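Local atomic coordinates of short-chain dehydrogenase/reductase SDR (Vibrio parahaemolyticus, PDB entry 3GUY), a protein that probably catalyses NAD(P)-dependent oxidation or reduction of its substrate, as other short-chain dehydrogenases/reductases do. Residues Lys116-Asp120 with Gln121-Val125; Asn109-Arg112 with Glu113-Arg117; Ser11-Gly14 with Ala15-Lys19. The protein carries 2 engineered substitutions. All blocks are in the same frame, centred on the assembly; numbering follows the deposited sequence.

All three contacts are local and belong to one Rossmann fold, a parallel sheet covered by helices. Contact 3 comes first along the chain, at the start of helix 12-23, which links the adjacent strands 4-7 and 28-32. Contact 2 lies on the later part of helix 93-118, and contact 1 carries the chain from the end of that helix to strand 124-128. Contacts 1 and 2 share Lys116 and Arg117, have centres 9 Å apart, touch where Val125 packs on Leu111 and Leu114, and both reach the second subunit. Contact 3 is 22 Å from either, centre to centre. The probable nucleotide-binding end is thus well separated from the subunit-facing part of helix 93-118 in contact 2.

Contact 1: residues Lys116-Asp120 with Gln121-Val125; sequences KRYKD and QPVNV
A type I beta turn from Tyr118 to Gln121 takes the chain off helix 93-118 and starts it back toward strand 124-128. Gln121 N donates to Tyr118 O at 3.1 Å, with an angle of 156° at the hydrogen. The donor stands above the carbonyl plane of Tyr118, 65° out of it, and so does not meet a lone pair of the oxygen. Gln121 also rests its aliphatic part on the turn: its CB is 3.5 Å from Tyr118 O, and its CG, swung to the N side of CA (chi1 -60°), lies 3.9 Å from Asp120 C. The same side chain touches Ile72 in a neighbouring loop.

In the Rossmann fold, helix 93-118 is the crossover between the adjacent parallel strands 75-78 and 124-128, and the turn and the residues after it lead back to strand 124-128. A second, tighter bend follows the beta turn. Pro122 is the centre of an inverse gamma turn, across which Val123 N makes a weak bond to Gln121 O at 2.8 Å. Beyond it the side chain of Val123 points toward the helix end, and its CG2 branch meets Tyr118 CB at 3.9 Å. That methyl also approaches the tyrosine ring, obliquely.

One face of the Tyr118 ring is taken by its neighbour in sequence: Arg117 CB lies 3.5 Å above the plane of the Tyr118 ring, over its centre. Phe66 of helix 59-67 and Met166 also pack on this tyrosine, which is buried, whereas Asp120 at the outer corner of the turn is exposed. Around Asn124 the backbone joins the sheet, bonded to Val76 on one neighbouring strand and, through Val125, to Ile169 on another.

Contact 2: residues Asn109-Arg112 with Glu113-Arg117; sequences NVLR and ELVKR
Val110 and Leu114, one turn apart on helix 93-118, form the tight part of this contact: their side chains run side by side in the same direction, with Val110 CG1 3.7 Å from Leu114 CD1. Leu114 CG also comes within 3.2 Å of Val110 O. Next to them Leu111 CD1 meets Val115 CG2 at a looser 4.1 Å, the two side chains slanting across each other. Strand 75-78 lies against Val110 and Leu114, through His78 and Val76, and helix 141-160 against Leu111 and Val115. Regular i to i+4 backbone bonds run beneath, such as Leu114 N to Val110 O at 3.0 Å.

The polar side is looser. The extended Arg112 lies alongside Lys116, with Arg112 NH2 3.7 Å from Lys116 NZ, two like charges. Both reach the second subunit: Lys116 NZ bonds to Gln89 O there, and Arg112 NE weakly to Gln91 O. On another flank Arg117 NE donates to Glu113 OE2 at 2.7 Å, using the oxygen's anti lone pair, while Arg117 NH2 also pairs with Glu67. Repulsion between Arg112 and Lys116 is probably eased by the carbonyls of the neighbouring subunit, and Glu113 and Glu67 probably balance the charge of Arg117.

Contact 3: residues Ser11-Gly14 with Ala15-Lys19; sequences SGLG and AELAK
Gly12 O opens the regular bonding of helix 12-23, accepting Glu16 N at 3.1 Å and a weak, bent bond from Ala15 N, which makes a second weak one to Ser11 O at 3.4 Å, and Leu17 N to Leu13 O, at 2.8 Å, and Ala18 N to Gly14 O continue the pattern. The chain turns at Gly12, whose positive phi (65°) a glycine readily takes, just before regular helical angles begin at Leu13.

The larger side chains lean back over these carbonyls. Leu17 CB is 3.3 Å from Leu13 O; because its CG is placed opposite its own carbonyl carbon (chi1 -84°), the isobutyl group turns back toward the preceding turn, and Leu17 CD1 meets Leu13 CG at 4.2 Å. Both leucines press on Ile128 of strand 124-128, and Leu13 also packs on Ala200 and Ile203 of helix 196-207. Glu16 curls the same way, its CG 3.5 Å from Gly12 O, while its carboxylate turns to Lys19: Lys19 NZ makes a weak salt bridge with Glu16 OE2 at 3.4 Å. Ala15 and Ala18 add only methyl groups, and Ala15 CB sits 3.7 Å from Gly12 O.

Strand 4-7, helix 12-23 and strand 28-32 make the first beta-alpha-beta unit of the fold, and Gly12 and Gly14 are the last two glycines of the TGxxxGxG sequence typical of classical short-chain dehydrogenases/reductases. In relatives this glycine-rich turn and helix start receive the NAD(P) pyrophosphate, consistent with a like role here.

Contact 1: residues Lys116-Asp120 with Gln121-Val125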
loop_
_atom_site.group_PDB
_atom_site.type_symbol
_atom_site.label_atom_id
_atom_site.label_comp_id
_atom_site.label_asym_id
_atom_site.label_seq_id
_atom_site.Cartn_x
_atom_site.Cartn_y
_atom_site.Cartn_z
ATOM N N LYS D 116 -2.302 -2.596 -27.537
ATOM C CA LYS D 116 -3.043 -2.624 -28.809
ATOM C C LYS D 116 -2.304 -3.518 -29.815
ATOM O O LYS D 116 -2.897 -4.427 -30.360
ATOM C CB LYS D 116 -3.185 -1.196 -29.376
ATOM C CG LYS D 116 -4.273 -1.050 -30.424
ATOM C CD LYS D 116 -4.565 0.434 -30.761
ATOM C CE LYS D 116 -5.842 0.587 -31.590
ATOM N NZ LYS D 116 -7.034 0.663 -30.670
ATOM N N ARG D 117 -1.014 -3.288 -29.988
ATOM C CA ARG D 117 -0.248 -3.907 -31.084
ATOM C C ARG D 117 0.373 -5.253 -30.701
ATOM O O ARG D 117 0.440 -6.169 -31.544
ATOM C CB ARG D 117 0.857 -2.972 -31.559
ATOM C CG ARG D 117 0.387 -1.752 -32.308
ATOM C CD ARG D 117 1.583 -0.837 -32.565
ATOM N NE ARG D 117 1.199 0.369 -33.285
ATOM C CZ ARG D 117 1.230 0.548 -34.609
ATOM N NH1 ARG D 117 1.666 -0.407 -35.418
ATOM N NH2 ARG D 117 0.846 1.716 -35.121
ATOM N N TYR D 118 0.805 -5.400 -29.450
ATOM C CA TYR D 118 1.711 -6.499 -29.093
ATOM C C TYR D 118 1.294 -7.319 -27.896
ATOM O O TYR D 118 2.120 -8.022 -27.330
ATOM C CB TYR D 118 3.116 -5.958 -28.815
ATOM C CG TYR D 118 3.638 -5.003 -29.843
ATOM C CD1 TYR D 118 3.565 -5.295 -31.220
ATOM C CD2 TYR D 118 4.239 -3.808 -29.447
ATOM C CE1 TYR D 118 4.065 -4.397 -32.158
ATOM C CE2 TYR D 118 4.714 -2.916 -30.355
ATOM C CZ TYR D 118 4.639 -3.204 -31.715
ATOM O OH TYR D 118 5.140 -2.277 -32.580
ATOM N N LYS D 119 0.041 -7.260 -27.492
ATOM C CA LYS D 119 -0.356 -7.994 -26.286
ATOM C C LYS D 119 -0.188 -9.505 -26.418
ATOM O O LYS D 119 0.054 -10.183 -25.427
ATOM C CB LYS D 119 -1.776 -7.641 -25.823
ATOM C CG LYS D 119 -2.858 -7.875 -26.826
ATOM C CD LYS D 119 -4.244 -7.679 -26.237
ATOM C CE LYS D 119 -5.348 -7.735 -27.304
ATOM N NZ LYS D 119 -5.267 -6.633 -28.304
ATOM N N ASP D 120 -0.346 -10.041 -27.628
ATOM C CA ASP D 120 -0.244 -11.491 -27.863
ATOM C C ASP D 120 1.190 -11.898 -28.302
ATOM O O ASP D 120 1.426 -13.049 -28.679
ATOM C CB ASP D 120 -1.283 -11.930 -28.905
ATOM C CG ASP D 120 -2.720 -11.961 -28.357
ATOM O OD1 ASP D 120 -2.924 -11.951 -27.116
ATOM O OD2 ASP D 120 -3.672 -12.023 -29.177
ATOM N N GLN D 121 2.130 -10.945 -28.239
ATOM C CA GLN D 121 3.556 -11.161 -28.532
ATOM C C GLN D 121 4.358 -11.206 -27.219
ATOM O O GLN D 121 4.021 -10.518 -26.270
ATOM C CB GLN D 121 4.119 -10.010 -29.370
ATOM C CG GLN D 121 3.455 -9.794 -30.731
ATOM C CD GLN D 121 3.770 -10.895 -31.736
ATOM O OE1 GLN D 121 4.793 -11.586 -31.645
ATOM N NE2 GLN D 121 2.880 -11.062 -32.706
ATOM N N PRO D 122 5.429 -12.006 -27.168
ATOM C CA PRO D 122 6.242 -12.047 -25.936
ATOM C C PRO D 122 7.117 -10.782 -25.828
ATOM O O PRO D 122 8.279 -10.790 -26.173
ATOM C CB PRO D 122 7.071 -13.325 -26.108
ATOM C CG PRO D 122 7.283 -13.410 -27.636
ATOM C CD PRO D 122 6.018 -12.805 -28.265
ATOM N N VAL D 123 6.528 -9.682 -25.407
ATOM C CA VAL D 123 7.278 -8.438 -25.255
ATOM C C VAL D 123 7.419 -8.188 -23.745
ATOM O O VAL D 123 6.555 -8.553 -22.987
ATOM C CB VAL D 123 6.583 -7.246 -25.963
ATOM C CG1 VAL D 123 7.399 -5.939 -25.787
ATOM C CG2 VAL D 123 6.414 -7.529 -27.425
ATOM N N ASN D 124 8.551 -7.648 -23.325
ATOM C CA ASN D 124 8.761 -7.268 -21.925
ATOM C C ASN D 124 8.688 -5.767 -21.911
ATOM O O ASN D 124 9.504 -5.097 -22.549
ATOM C CB ASN D 124 10.141 -7.729 -21.392
ATOM C CG ASN D 124 10.167 -9.215 -21.006
ATOM O OD1 ASN D 124 9.113 -9.845 -20.764
ATOM N ND2 ASN D 124 11.393 -9.793 -20.957
ATOM N N VAL D 125 7.663 -5.231 -21.249
ATOM C CA VAL D 125 7.507 -3.807 -21.159
ATOM C C VAL D 125 8.050 -3.374 -19.809
ATOM O O VAL D 125 7.525 -3.759 -18.783
ATOM C CB VAL D 125 6.042 -3.432 -21.346
ATOM C CG1 VAL D 125 5.871 -1.970 -21.183
ATOM C CG2 VAL D 125 5.599 -3.889 -22.766
#

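Contact 2: residues Asn109-Arg112 with Glu113-Arg117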
loop_
_atom_site.group_PDB
_atom_site.type_symbol
_atom_site.label_atom_id
_atom_site.label_comp_id
_atom_site.label_asym_id
_atom_site.label_seq_id
_atom_site.Cartn_x
_atom_site.Cartn_y
_atom_site.Cartn_z
ATOM N N ASN D 109 -0.200 6.632 -23.209
ATOM C CA ASN D 109 -0.104 6.537 -24.693
ATOM C C ASN D 109 0.851 5.434 -25.117
ATOM O O ASN D 109 0.496 4.616 -25.942
ATOM C CB ASN D 109 0.376 7.839 -25.285
ATOM C CG ASN D 109 -0.675 8.895 -25.273
ATOM O OD1 ASN D 109 -1.858 8.610 -25.324
ATOM N ND2 ASN D 109 -0.248 10.134 -25.201
ATOM N N VAL D 110 2.028 5.373 -24.509
ATOM C CA VAL D 110 2.957 4.253 -24.803
ATOM C C VAL D 110 2.431 2.902 -24.418
ATOM O O VAL D 110 2.410 2.004 -25.257
ATOM C CB VAL D 110 4.314 4.426 -24.197
ATOM C CG1 VAL D 110 5.117 3.099 -24.315
ATOM C CG2 VAL D 110 5.030 5.542 -24.877
ATOM N N LEU D 111 1.999 2.713 -23.171
ATOM C CA LEU D 111 1.434 1.418 -22.781
ATOM C C LEU D 111 0.179 0.996 -23.564
ATOM O O LEU D 111 -0.022 -0.202 -23.869
ATOM C CB LEU D 111 1.129 1.357 -21.256
ATOM C CG LEU D 111 0.695 -0.008 -20.734
ATOM C CD1 LEU D 111 1.837 -1.060 -21.064
ATOM C CD2 LEU D 111 0.348 0.031 -19.194
ATOM N N ARG D 112 -0.701 1.937 -23.853
ATOM C CA ARG D 112 -1.888 1.597 -24.615
ATOM C C ARG D 112 -1.507 1.117 -26.037
ATOM O O ARG D 112 -2.102 0.172 -26.560
ATOM C CB ARG D 112 -2.815 2.798 -24.717
ATOM C CG ARG D 112 -3.987 2.607 -25.627
ATOM C CD ARG D 112 -4.903 3.814 -25.582
ATOM N NE ARG D 112 -5.957 3.639 -26.582
ATOM C CZ ARG D 112 -5.833 3.946 -27.871
ATOM N NH1 ARG D 112 -4.737 4.545 -28.341
ATOM N NH2 ARG D 112 -6.855 3.719 -28.681
ATOM N N GLU D 113 -0.559 1.810 -26.653
ATOM C CA GLU D 113 -0.135 1.451 -28.000
ATOM C C GLU D 113 0.560 0.082 -28.004
ATOM O O GLU D 113 0.310 -0.765 -28.910
ATOM C CB GLU D 113 0.756 2.528 -28.562
ATOM C CG GLU D 113 0.978 2.398 -30.070
ATOM C CD GLU D 113 -0.279 2.695 -30.886
ATOM O OE1 GLU D 113 -1.169 3.437 -30.394
ATOM O OE2 GLU D 113 -0.361 2.209 -32.036
ATOM N N LEU D 114 1.376 -0.173 -26.969
ATOM C CA LEU D 114 1.961 -1.503 -26.775
ATOM C C LEU D 114 0.939 -2.620 -26.623
ATOM O O LEU D 114 1.101 -3.694 -27.250
ATOM C CB LEU D 114 2.984 -1.506 -25.621
ATOM C CG LEU D 114 4.189 -0.604 -25.873
ATOM C CD1 LEU D 114 5.068 -0.582 -24.592
ATOM C CD2 LEU D 114 4.995 -1.057 -27.137
ATOM N N VAL D 115 -0.134 -2.392 -25.849
ATOM C CA VAL D 115 -1.126 -3.441 -25.621
ATOM C C VAL D 115 -1.980 -3.676 -26.851
ATOM O O VAL D 115 -2.348 -4.804 -27.153
ATOM C CB VAL D 115 -2.026 -3.149 -24.396
ATOM C CG1 VAL D 115 -3.078 -4.193 -24.232
ATOM C CG2 VAL D 115 -1.158 -3.086 -23.087
ATOM N N LYS D 116 -2.302 -2.596 -27.537
ATOM C CA LYS D 116 -3.043 -2.624 -28.809
ATOM C C LYS D 116 -2.304 -3.518 -29.815
ATOM O O LYS D 116 -2.897 -4.427 -30.360
ATOM C CB LYS D 116 -3.185 -1.196 -29.376
ATOM C CG LYS D 116 -4.273 -1.050 -30.424
ATOM C CD LYS D 116 -4.565 0.434 -30.761
ATOM C CE LYS D 116 -5.842 0.587 -31.590
ATOM N NZ LYS D 116 -7.034 0.663 -30.670
ATOM N N ARG D 117 -1.014 -3.288 -29.988
ATOM C CA ARG D 117 -0.248 -3.907 -31.084
ATOM C C ARG D 117 0.373 -5.253 -30.701
ATOM O O ARG D 117 0.440 -6.169 -31.544
ATOM C CB ARG D 117 0.857 -2.972 -31.559
ATOM C CG ARG D 117 0.387 -1.752 -32.308
ATOM C CD ARG D 117 1.583 -0.837 -32.565
ATOM N NE ARG D 117 1.199 0.369 -33.285
ATOM C CZ ARG D 117 1.230 0.548 -34.609
ATOM N NH1 ARG D 117 1.666 -0.407 -35.418
ATOM N NH2 ARG D 117 0.846 1.716 -35.121
#

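Contact 3: residues Ser11-Gly14 with Ala15-Lys19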
loop_
_atom_site.group_PDB
_atom_site.type_symbol
_atom_site.label_atom_id
_atom_site.label_comp_id
_atom_site.label_asym_id
_atom_site.label_seq_id
_atom_site.Cartn_x
_atom_site.Cartn_y
_atom_site.Cartn_z
ATOM N N SER D 11 18.820 11.320 -22.595
ATOM C CA SER D 11 19.692 11.461 -21.434
ATOM C C SER D 11 19.319 10.468 -20.332
ATOM O O SER D 11 18.424 9.647 -20.490
ATOM C CB SER D 11 19.659 12.909 -20.885
ATOM O OG SER D 11 18.414 13.216 -20.265
ATOM N N GLY D 12 20.066 10.517 -19.236
ATOM C CA GLY D 12 19.721 9.832 -17.999
ATOM C C GLY D 12 19.728 8.323 -18.181
ATOM O O GLY D 12 20.450 7.783 -19.020
ATOM N N LEU D 13 18.874 7.677 -17.412
ATOM C CA LEU D 13 18.789 6.243 -17.318
ATOM C C LEU D 13 18.522 5.583 -18.672
ATOM O O LEU D 13 19.103 4.515 -19.002
ATOM C CB LEU D 13 17.675 5.910 -16.310
ATOM C CG LEU D 13 17.387 4.456 -15.947
ATOM C CD1 LEU D 13 18.665 3.730 -15.454
ATOM C CD2 LEU D 13 16.246 4.447 -14.876
ATOM N N GLY D 14 17.620 6.201 -19.447
ATOM C CA GLY D 14 17.289 5.706 -20.789
ATOM C C GLY D 14 18.498 5.624 -21.707
ATOM O O GLY D 14 18.644 4.641 -22.427
ATOM N N ALA D 15 19.370 6.643 -21.677
ATOM C CA ALA D 15 20.572 6.697 -22.559
ATOM C C ALA D 15 21.620 5.687 -22.077
ATOM O O ALA D 15 22.248 4.984 -22.901
ATOM C CB ALA D 15 21.202 8.125 -22.609
ATOM N N GLU D 16 21.790 5.607 -20.747
ATOM C CA GLU D 16 22.744 4.636 -20.141
ATOM C C GLU D 16 22.287 3.209 -20.355
ATOM O O GLU D 16 23.112 2.339 -20.602
ATOM C CB GLU D 16 22.951 4.916 -18.661
ATOM C CG GLU D 16 23.589 6.253 -18.429
ATOM C CD GLU D 16 24.848 6.464 -19.281
ATOM O OE1 GLU D 16 25.742 5.577 -19.305
ATOM O OE2 GLU D 16 24.921 7.519 -19.949
ATOM N N LEU D 17 20.978 2.955 -20.303
ATOM C CA LEU D 17 20.469 1.611 -20.655
ATOM C C LEU D 17 20.735 1.320 -22.146
ATOM O O LEU D 17 21.106 0.202 -22.529
ATOM C CB LEU D 17 18.965 1.466 -20.351
ATOM C CG LEU D 17 18.561 1.091 -18.922
ATOM C CD1 LEU D 17 17.021 1.295 -18.760
ATOM C CD2 LEU D 17 18.991 -0.344 -18.506
ATOM N N ALA D 18 20.555 2.333 -22.996
ATOM C CA ALA D 18 20.833 2.135 -24.419
ATOM C C ALA D 18 22.282 1.617 -24.605
ATOM O O ALA D 18 22.516 0.644 -25.325
ATOM C CB ALA D 18 20.572 3.427 -25.232
ATOM N N LYS D 19 23.232 2.245 -23.915
ATOM C CA LYS D 19 24.648 1.902 -24.055
ATOM C C LYS D 19 24.944 0.461 -23.618
ATOM O O LYS D 19 25.707 -0.240 -24.309
ATOM C CB LYS D 19 25.514 2.892 -23.286
ATOM C CG LYS D 19 25.425 4.260 -23.858
ATOM C CD LYS D 19 26.093 5.277 -22.982
ATOM C CE LYS D 19 26.026 6.649 -23.615
ATOM N NZ LYS D 19 26.792 7.619 -22.774
#